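Local coordinates for protein catalase (Exiguobacterium oxidotolerans, PDB 2J2M) that breaks down hydrogen peroxide to water and oxygen as a tetrameric haem catalase, with one iron protoporphyrin IX in each subunit's buried pocket, at residues Val133-Asp138 with Met178-Asp183; Gly422-Val427 with Tyr464-Ser469; Cys461-Tyr464 with Ser469-Glu472. All blocks are in the same frame, centred on the assembly; numbering follows the deposited sequence.

Overall arrangement
All three contacts lie on one side of the chain's centre; along the chain, contact 1 closes before contacts 2 and 3, which overlap at Tyr464 and Ser469. Contact 1, in the catalase core, sets the loop that carries the haem-pocket residue Phe134, ahead of helix 142-149, against the end of helix 174-180. Contacts 2 and 3 belong to the C-terminal helical region (the catalase-related immune-responsive family), their centres about 7 Å apart; both use helices 453-466 and 468-477, and contact 2 adds helix 422-430. The centre of contact 1 is about 14 Å from that of contact 2 and about 16 Å from that of contact 3. Met178 and His179 bridge the gap, so the C-terminal helices pack directly on the layer behind the haem pocket.

Contact 1 (Val133-Asp138 with Met178-Asp183). With HEM (protoporphyrin IX containing Fe), chain E.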
loop_
_atom_site.group_PDB
_atom_site.type_symbol
_atom_site.label_atom_id
_atom_site.label_comp_id
_atom_site.label_asym_id
_atom_site.label_seq_id
_atom_site.Cartn_x
_atom_site.Cartn_y
_atom_site.Cartn_z
ATOM N N VAL A 133 3.966 -9.322 34.507
ATOM C CA VAL A 133 3.319 -8.008 34.607
ATOM C C VAL A 133 3.748 -7.090 33.466
ATOM O O VAL A 133 4.603 -7.486 32.650
ATOM C CB VAL A 133 3.565 -7.349 35.998
ATOM C CG1 VAL A 133 3.071 -8.272 37.111
ATOM C CG2 VAL A 133 5.046 -7.057 36.202
ATOM N N PHE A 134 3.131 -5.894 33.393
ATOM C CA PHE A 134 3.509 -4.864 32.427
ATOM C C PHE A 134 3.852 -3.509 33.058
ATOM O O PHE A 134 3.569 -3.274 34.253
ATOM C CB PHE A 134 2.444 -4.703 31.328
ATOM C CG PHE A 134 3.017 -4.398 29.985
ATOM C CD1 PHE A 134 2.764 -3.186 29.373
ATOM C CD2 PHE A 134 3.866 -5.316 29.348
ATOM C CE1 PHE A 134 3.302 -2.881 28.094
ATOM C CE2 PHE A 134 4.440 -5.031 28.100
ATOM C CZ PHE A 134 4.129 -3.802 27.454
ATOM N N PHE A 135 4.471 -2.629 32.263
ATOM C CA PHE A 135 4.910 -1.314 32.748
ATOM C C PHE A 135 3.731 -0.383 33.038
ATOM O O PHE A 135 3.841 0.499 33.876
ATOM C CB PHE A 135 5.837 -0.588 31.755
ATOM C CG PHE A 135 7.072 -1.387 31.292
ATOM C CD1 PHE A 135 6.988 -2.269 30.209
ATOM C CD2 PHE A 135 8.307 -1.177 31.878
ATOM C CE1 PHE A 135 8.102 -2.963 29.748
ATOM C CE2 PHE A 135 9.440 -1.843 31.421
ATOM C CZ PHE A 135 9.340 -2.752 30.346
ATOM N N ILE A 136 2.620 -0.583 32.336
ATOM C CA ILE A 136 1.501 0.371 32.268
ATOM C C ILE A 136 0.165 -0.390 32.345
ATOM O O ILE A 136 0.124 -1.606 32.185
ATOM C CB ILE A 136 1.550 1.277 30.960
ATOM C CG1 ILE A 136 1.537 0.442 29.664
ATOM C CG2 ILE A 136 2.758 2.184 30.943
ATOM C CD1 ILE A 136 1.189 1.253 28.431
ATOM N N ARG A 137 -0.923 0.310 32.595
ATOM C CA ARG A 137 -2.206 -0.370 32.800
ATOM C C ARG A 137 -3.346 0.119 31.904
ATOM O O ARG A 137 -4.481 -0.301 32.086
ATOM C CB ARG A 137 -2.622 -0.329 34.280
ATOM C CG ARG A 137 -3.025 1.074 34.821
ATOM C CD ARG A 137 -3.420 0.946 36.308
ATOM N NE ARG A 137 -2.823 2.059 37.030
ATOM C CZ ARG A 137 -1.990 1.967 38.061
ATOM N NH1 ARG A 137 -1.673 0.795 38.620
ATOM N NH2 ARG A 137 -1.514 3.088 38.564
ATOM N N ASP A 138 -3.036 1.008 30.957
ATOM C CA ASP A 138 -4.022 1.541 30.018
ATOM C C ASP A 138 -3.338 1.716 28.645
ATOM O O ASP A 138 -2.201 2.206 28.557
ATOM C CB ASP A 138 -4.576 2.880 30.528
ATOM C CG ASP A 138 -5.807 3.345 29.754
ATOM O OD1 ASP A 138 -5.780 3.333 28.483
ATOM O OD2 ASP A 138 -6.817 3.728 30.424
ATOM N N MET A 178 11.021 -4.066 38.510
ATOM C CA MET A 178 11.536 -5.110 39.414
ATOM C C MET A 178 11.834 -6.428 38.714
ATOM O O MET A 178 12.781 -7.107 39.093
ATOM C CB MET A 178 10.580 -5.399 40.569
ATOM C CG MET A 178 10.442 -4.296 41.576
ATOM S SD MET A 178 11.889 -4.025 42.643
ATOM C CE MET A 178 11.120 -2.786 43.691
ATOM N N HIS A 179 11.034 -6.789 37.709
ATOM C CA HIS A 179 11.206 -8.054 36.970
ATOM C C HIS A 179 12.258 -7.990 35.852
ATOM O O HIS A 179 13.072 -8.895 35.673
ATOM C CB HIS A 179 9.872 -8.467 36.344
ATOM C CG HIS A 179 8.812 -8.817 37.344
ATOM N ND1 HIS A 179 8.041 -7.866 37.974
ATOM C CD2 HIS A 179 8.404 -10.016 37.831
ATOM C CE1 HIS A 179 7.191 -8.459 38.792
ATOM N NE2 HIS A 179 7.376 -9.765 38.709
ATOM N N ILE A 180 12.215 -6.895 35.111
ATOM C CA ILE A 180 12.940 -6.732 33.872
ATOM C C ILE A 180 14.434 -6.537 34.144
ATOM O O ILE A 180 15.290 -6.927 33.335
ATOM C CB ILE A 180 12.273 -5.557 33.037
ATOM C CG1 ILE A 180 11.980 -5.983 31.595
ATOM C CG2 ILE A 180 13.025 -4.243 33.153
ATOM C CD1 ILE A 180 13.027 -5.633 30.600
ATOM N N PHE A 181 14.748 -5.942 35.299
ATOM C CA PHE A 181 16.146 -5.728 35.674
ATOM C C PHE A 181 16.740 -6.811 36.565
ATOM O O PHE A 181 17.878 -6.669 37.017
ATOM C CB PHE A 181 16.356 -4.327 36.247
ATOM C CG PHE A 181 16.290 -3.239 35.210
ATOM C CD1 PHE A 181 15.150 -2.452 35.087
ATOM C CD2 PHE A 181 17.369 -3.003 34.357
ATOM C CE1 PHE A 181 15.079 -1.447 34.136
ATOM C CE2 PHE A 181 17.312 -1.987 33.386
ATOM C CZ PHE A 181 16.166 -1.211 33.276
ATOM N N THR A 182 16.000 -7.896 36.810
ATOM C CA THR A 182 16.636 -9.144 37.230
ATOM C C THR A 182 17.342 -9.718 35.990
ATOM O O THR A 182 17.285 -9.124 34.900
ATOM C CB THR A 182 15.640 -10.218 37.858
ATOM O OG1 THR A 182 14.718 -10.727 36.876
ATOM C CG2 THR A 182 14.883 -9.660 39.066
ATOM N N ASP A 183 18.000 -10.861 36.130
ATOM C CA ASP A 183 18.582 -11.518 34.954
ATOM C C ASP A 183 17.491 -12.149 34.058
ATOM O O ASP A 183 17.760 -12.515 32.891
ATOM C CB ASP A 183 19.678 -12.530 35.336
ATOM C CG ASP A 183 20.952 -11.860 35.896
ATOM O OD1 ASP A 183 21.142 -10.624 35.798
ATOM O OD2 ASP A 183 21.789 -12.578 36.452
HETATM C CHA HEM E . 3.201 -7.236 19.256
HETATM C CHB HEM E . 3.005 -8.841 23.862
HETATM C CHC HEM E . 0.908 -4.694 25.156
HETATM C CHD HEM E . 0.479 -3.397 20.532
HETATM C C1A HEM E . 3.296 -8.059 20.375
HETATM C C2A HEM E . 3.792 -9.433 20.422
HETATM C C3A HEM E . 3.737 -9.873 21.702
HETATM C C4A HEM E . 3.213 -8.798 22.504
HETATM C CMA HEM E . 4.144 -11.256 22.265
HETATM C CAA HEM E . 4.307 -10.212 19.184
HETATM C CBA HEM E . 3.222 -11.048 18.500
HETATM C CGA HEM E . 3.898 -11.784 17.364
HETATM O O1A HEM E . 3.612 -11.485 16.174
HETATM O O2A HEM E . 4.753 -12.664 17.655
HETATM C C1B HEM E . 2.363 -7.893 24.612
HETATM C C2B HEM E . 1.901 -8.036 25.984
HETATM C C3B HEM E . 1.332 -6.878 26.318
HETATM C C4B HEM E . 1.408 -5.983 25.190
HETATM C CMB HEM E . 2.001 -9.307 26.875
HETATM C CAB HEM E . 0.640 -6.525 27.645
HETATM C CBB HEM E . 1.151 -6.885 28.818
HETATM C C1C HEM E . 0.512 -4.006 24.040
HETATM C C2C HEM E . -0.358 -2.848 23.988
HETATM C C3C HEM E . -0.471 -2.512 22.688
HETATM C C4C HEM E . 0.326 -3.433 21.895
HETATM C CMC HEM E . -1.060 -2.157 25.196
HETATM C CAC HEM E . -1.265 -1.334 22.077
HETATM C CBC HEM E . -2.596 -1.381 21.940
HETATM C C1D HEM E . 1.188 -4.268 19.735
HETATM C C2D HEM E . 1.314 -4.157 18.295
HETATM C C3D HEM E . 2.156 -5.368 17.893
HETATM C C4D HEM E . 2.456 -6.081 19.130
HETATM C CMD HEM E . 0.675 -3.070 17.367
HETATM C CAD HEM E . 2.592 -5.768 16.472
HETATM C CBD HEM E . 1.704 -6.936 16.036
HETATM C CGD HEM E . 1.808 -7.218 14.549
HETATM O O1D HEM E . 2.402 -6.418 13.752
HETATM O O2D HEM E . 1.261 -8.267 14.147
HETATM N NA HEM E . 2.950 -7.722 21.671
HETATM N NB HEM E . 2.052 -6.629 24.160
HETATM N NC HEM E . 0.901 -4.332 22.752
HETATM N ND HEM E . 1.856 -5.400 20.173
HETATM FE FE HEM E . 1.678 -6.154 22.124
#
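Val133 and His179 meet where the loop leading from the catalase beta-barrel into helix 142-149 runs past the C-terminal end of helix 174-180. The methyl CG2 of Val133 comes obliquely to the imidazole, 3.6 Å from ND1 of His179 and equally close to its CE1, and the two side chains cross at about a right angle. In Val133, chi1 of -57° puts CG1 anti to the carbonyl carbon, which leaves CG2 between the backbone N and the carbonyl carbon, facing the imidazole. Next to this pair, CZ of Phe135 lies 4.4 Å from CG1 of Ile180, a looser apolar touch. No hydrogen bond spans the two segments; ND1 of His179 bonds instead to the carbonyl of Asn175, one turn back in its own helix, which fixes the ring where Val133 meets it.

Between Val133 and Phe135 in sequence, Phe134 turns to the haem. One face of its ring carries CD1 of Phe135, centred over it, and the opposite face carries the haem vinyl, with CAB offset toward the rim and CBB 3.2 Å from CD2 of Phe134. With an alanine here the vinyl is likely to lose its aromatic cover, and CD1 of Phe135 the ring it rests on. Phe142 and Met145 of helix 142-149 also pack on Phe134. At the end of helix 174-180 the carbonyl of His179 accepts two bonds from Thr182, which lies past the last helical residue: one from its N, and a shorter one from OG1, 2.7 Å from His179 O and tilted 21° from the carbonyl plane.

Contact 2 (Gly422-Val427 with Tyr464-Ser469); sequences GQAGEV and YRADAS
Gly425 and Ala466 bring helix 422-430 and the end of helix 453-466 into direct backbone contact, their CA atoms only 4.0 Å apart. The carbonyl of Ala466 points at the glycine, and its O sits 3.1 Å from CA of Gly425, a CA-H...O contact with 126° at the hydrogen. Such closeness depends on the missing side chain, since a beta carbon on Gly425 would run straight into that oxygen. The same carbonyl also takes a hydrogen bond from Arg429, one turn further along helix 422-430.

Methyl groups fill in beside the glycine. CB of Ala466 lies 3.6 Å from the backbone N of Gly425 and 4.0 Å from CB of Ala424, so the alanines meet methyl to methyl. Met178 of helix 174-180 packs against the Ala466 methyl, closing the seam from the haem-domain side.

Asp467 stands at the junction of the two C-terminal helices. OD1 accepts from OG of Ser469 at 2.8 Å through its syn lone pair, and also from the backbone N of Leu470, while OD2 forms a salt bridge to Arg429. That bridge to the basic side chain would be expected to stabilise the ionised carboxylate. Close helix packing through glycine and alanine, next to an Asp N-cap, makes up this seam of the all-helical C-terminal domain found in many haem catalases.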
loop_
_atom_site.group_PDB
_atom_site.type_symbol
_atom_site.label_atom_id
_atom_site.label_comp_id
_atom_site.label_asym_id
_atom_site.label_seq_id
_atom_site.Cartn_x
_atom_site.Cartn_y
_atom_site.Cartn_z
ATOM N N GLY A 422 3.380 -1.142 46.338
ATOM C CA GLY A 422 3.155 -2.169 47.349
ATOM C C GLY A 422 3.488 -3.537 46.813
ATOM O O GLY A 422 4.268 -4.277 47.433
ATOM N N GLN A 423 2.916 -3.892 45.662
ATOM C CA GLN A 423 3.182 -5.222 45.119
ATOM C C GLN A 423 4.624 -5.368 44.600
ATOM O O GLN A 423 5.259 -6.430 44.773
ATOM C CB GLN A 423 2.154 -5.656 44.074
ATOM C CG GLN A 423 2.389 -7.129 43.743
ATOM C CD GLN A 423 1.386 -7.725 42.800
ATOM O OE1 GLN A 423 1.640 -7.809 41.597
ATOM N NE2 GLN A 423 0.253 -8.166 43.332
ATOM N N ALA A 424 5.127 -4.298 43.980
ATOM C CA ALA A 424 6.535 -4.203 43.584
ATOM C C ALA A 424 7.465 -4.540 44.753
ATOM O O ALA A 424 8.420 -5.315 44.596
ATOM C CB ALA A 424 6.837 -2.820 43.054
ATOM N N GLY A 425 7.170 -3.971 45.925
ATOM C CA GLY A 425 7.914 -4.300 47.148
ATOM C C GLY A 425 7.859 -5.774 47.491
ATOM O O GLY A 425 8.894 -6.390 47.721
ATOM N N GLU A 426 6.652 -6.341 47.524
ATOM C CA GLU A 426 6.467 -7.780 47.757
ATOM C C GLU A 426 7.265 -8.615 46.767
ATOM O O GLU A 426 7.925 -9.574 47.165
ATOM C CB GLU A 426 4.993 -8.178 47.668
ATOM C CG GLU A 426 4.077 -7.528 48.712
ATOM C CD GLU A 426 2.620 -7.830 48.438
ATOM O OE1 GLU A 426 2.184 -8.963 48.752
ATOM O OE2 GLU A 426 1.915 -6.940 47.896
ATOM N N VAL A 427 7.214 -8.245 45.482
ATOM C CA VAL A 427 8.027 -8.916 44.455
ATOM C C VAL A 427 9.506 -8.843 44.816
ATOM O O VAL A 427 10.200 -9.865 44.765
ATOM C CB VAL A 427 7.775 -8.389 42.999
ATOM C CG1 VAL A 427 8.836 -8.948 42.022
ATOM C CG2 VAL A 427 6.349 -8.733 42.512
ATOM N N TYR A 464 12.378 3.031 46.527
ATOM C CA TYR A 464 12.387 3.156 47.992
ATOM C C TYR A 464 11.003 2.854 48.583
ATOM O O TYR A 464 10.892 2.076 49.510
ATOM C CB TYR A 464 12.874 4.546 48.447
ATOM C CG TYR A 464 13.013 4.661 49.961
ATOM C CD1 TYR A 464 14.230 4.396 50.588
ATOM C CD2 TYR A 464 11.917 5.001 50.763
ATOM C CE1 TYR A 464 14.368 4.492 51.959
ATOM C CE2 TYR A 464 12.036 5.092 52.136
ATOM C CZ TYR A 464 13.269 4.838 52.730
ATOM O OH TYR A 464 13.408 4.926 54.098
ATOM N N ARG A 465 9.964 3.463 48.014
ATOM C CA ARG A 465 8.566 3.252 48.428
ATOM C C ARG A 465 8.118 1.798 48.353
ATOM O O ARG A 465 7.225 1.377 49.087
ATOM C CB ARG A 465 7.636 4.069 47.556
ATOM C CG ARG A 465 7.755 5.540 47.749
ATOM C CD ARG A 465 6.788 6.229 46.814
ATOM N NE ARG A 465 7.124 7.628 46.631
ATOM C CZ ARG A 465 6.233 8.573 46.353
ATOM N NH1 ARG A 465 4.938 8.263 46.234
ATOM N NH2 ARG A 465 6.633 9.837 46.207
ATOM N N ALA A 466 8.719 1.062 47.420
ATOM C CA ALA A 466 8.448 -0.352 47.244
ATOM C C ALA A 466 9.165 -1.139 48.331
ATOM O O ALA A 466 8.569 -1.963 49.018
ATOM C CB ALA A 466 8.886 -0.800 45.855
ATOM N N ASP A 467 10.454 -0.871 48.477
ATOM C CA ASP A 467 11.233 -1.480 49.519
ATOM C C ASP A 467 12.325 -0.513 49.941
ATOM O O ASP A 467 13.157 -0.114 49.122
ATOM C CB ASP A 467 11.849 -2.779 49.029
ATOM C CG ASP A 467 12.618 -3.491 50.114
ATOM O OD1 ASP A 467 13.867 -3.339 50.164
ATOM O OD2 ASP A 467 11.972 -4.183 50.926
ATOM N N ALA A 468 12.318 -0.153 51.218
ATOM C CA ALA A 468 13.221 0.850 51.774
ATOM C C ALA A 468 14.692 0.470 51.652
ATOM O O ALA A 468 15.513 1.326 51.341
ATOM C CB ALA A 468 12.850 1.157 53.239
ATOM N N SER A 469 15.026 -0.800 51.881
ATOM C CA SER A 469 16.427 -1.235 51.799
ATOM C C SER A 469 16.971 -1.247 50.368
ATOM O O SER A 469 18.133 -0.888 50.150
ATOM C CB SER A 469 16.668 -2.575 52.503
ATOM O OG SER A 469 16.181 -3.668 51.758
#

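Contact 3 (Cys461-Tyr464 with Ser469-Glu472); sequences CNFY and SLGE
The Tyr464 ring meets helix 468-477 at its edge: CA of Gly471 and CG of Glu472 both lie near the ring plane, while CA of Ala468 sits over one face, offset toward the rim. CE1 of Tyr464 is 4.0 Å from CG of Glu472, and CD1 is equally far from CA of Gly471. A chi1 of -175°, with CG anti to the backbone N, presents the ring's edge to the second helix. It is the aliphatic part of Glu472 that touches, and the carboxylate plane stands 53° from the ring.

The bond to CB of Phe463 points toward the second helix, and its ring then leads off to the inner side. That ring is met obliquely by Leu470, CD2 to CD2 at 3.8 Å, and the leucine methyl reaches back to CB of Phe463 as well. Met178 of helix 174-180 packs on both residues, and Leu177 on Phe463.

Between the two side-chain pairs the backbones come together, CA of Tyr464 lying 3.8 Å from CA of Gly471, where a beta carbon on the glycine would clash. No hydrogen bond joins the two segments, so their contact at this tight corner between consecutive helices is packing alone, with the Asp467 cap holding the turn: apolar side chains toward the protein interior, and a tyrosine edge against the CG methylene of a glutamate toward solvent.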
loop_
_atom_site.group_PDB
_atom_site.type_symbol
_atom_site.label_atom_id
_atom_site.label_comp_id
_atom_site.label_asym_id
_atom_site.label_seq_id
_atom_site.Cartn_x
_atom_site.Cartn_y
_atom_site.Cartn_z
ATOM N N CYS A 461 13.542 7.015 44.555
ATOM C CA CYS A 461 12.346 7.221 45.379
ATOM C C CYS A 461 11.236 6.212 45.092
ATOM O O CYS A 461 10.664 5.658 46.031
ATOM C CB CYS A 461 11.832 8.664 45.290
ATOM S SG CYS A 461 12.939 9.834 46.158
ATOM N N ASN A 462 10.942 5.968 43.814
ATOM C CA ASN A 462 9.945 4.962 43.436
ATOM C C ASN A 462 10.319 3.579 43.988
ATOM O O ASN A 462 9.500 2.924 44.618
ATOM C CB ASN A 462 9.734 4.917 41.910
ATOM C CG ASN A 462 9.038 6.163 41.370
ATOM O OD1 ASN A 462 8.493 6.960 42.124
ATOM N ND2 ASN A 462 9.060 6.333 40.058
ATOM N N PHE A 463 11.555 3.148 43.773
ATOM C CA PHE A 463 12.033 1.905 44.367
ATOM C C PHE A 463 12.013 1.898 45.916
ATOM O O PHE A 463 11.653 0.884 46.540
ATOM C CB PHE A 463 13.417 1.549 43.817
ATOM C CG PHE A 463 13.392 1.059 42.385
ATOM C CD1 PHE A 463 14.014 1.788 41.369
ATOM C CD2 PHE A 463 12.708 -0.116 42.048
ATOM C CE1 PHE A 463 13.972 1.345 40.025
ATOM C CE2 PHE A 463 12.658 -0.583 40.711
ATOM C CZ PHE A 463 13.286 0.154 39.695
ATOM N N TYR A 464 12.378 3.031 46.527
ATOM C CA TYR A 464 12.387 3.156 47.992
ATOM C C TYR A 464 11.003 2.854 48.583
ATOM O O TYR A 464 10.892 2.076 49.510
ATOM C CB TYR A 464 12.874 4.546 48.447
ATOM C CG TYR A 464 13.013 4.661 49.961
ATOM C CD1 TYR A 464 14.230 4.396 50.588
ATOM C CD2 TYR A 464 11.917 5.001 50.763
ATOM C CE1 TYR A 464 14.368 4.492 51.959
ATOM C CE2 TYR A 464 12.036 5.092 52.136
ATOM C CZ TYR A 464 13.269 4.838 52.730
ATOM O OH TYR A 464 13.408 4.926 54.098
ATOM N N SER A 469 15.026 -0.800 51.881
ATOM C CA SER A 469 16.427 -1.235 51.799
ATOM C C SER A 469 16.971 -1.247 50.368
ATOM O O SER A 469 18.133 -0.888 50.150
ATOM C CB SER A 469 16.668 -2.575 52.503
ATOM O OG SER A 469 16.181 -3.668 51.758
ATOM N N LEU A 470 16.144 -1.632 49.393
ATOM C CA LEU A 470 16.548 -1.518 47.988
ATOM C C LEU A 470 16.840 -0.063 47.641
ATOM O O LEU A 470 17.853 0.240 46.997
ATOM C CB LEU A 470 15.484 -2.080 47.024
ATOM C CG LEU A 470 15.734 -1.794 45.524
ATOM C CD1 LEU A 470 17.059 -2.431 44.993
ATOM C CD2 LEU A 470 14.547 -2.195 44.651
ATOM N N GLY A 471 15.934 0.827 48.046
ATOM C CA GLY A 471 16.101 2.249 47.792
ATOM C C GLY A 471 17.365 2.805 48.435
ATOM O O GLY A 471 18.043 3.635 47.837
ATOM N N GLU A 472 17.681 2.338 49.645
ATOM C CA GLU A 472 18.922 2.725 50.325
ATOM C C GLU A 472 20.179 2.248 49.576
ATOM O O GLU A 472 21.146 3.007 49.413
ATOM C CB GLU A 472 18.948 2.197 51.759
ATOM C CG GLU A 472 17.998 2.889 52.722
ATOM C CD GLU A 472 17.851 2.112 54.038
ATOM O OE1 GLU A 472 17.164 2.625 54.965
ATOM O OE2 GLU A 472 18.424 0.984 54.135
#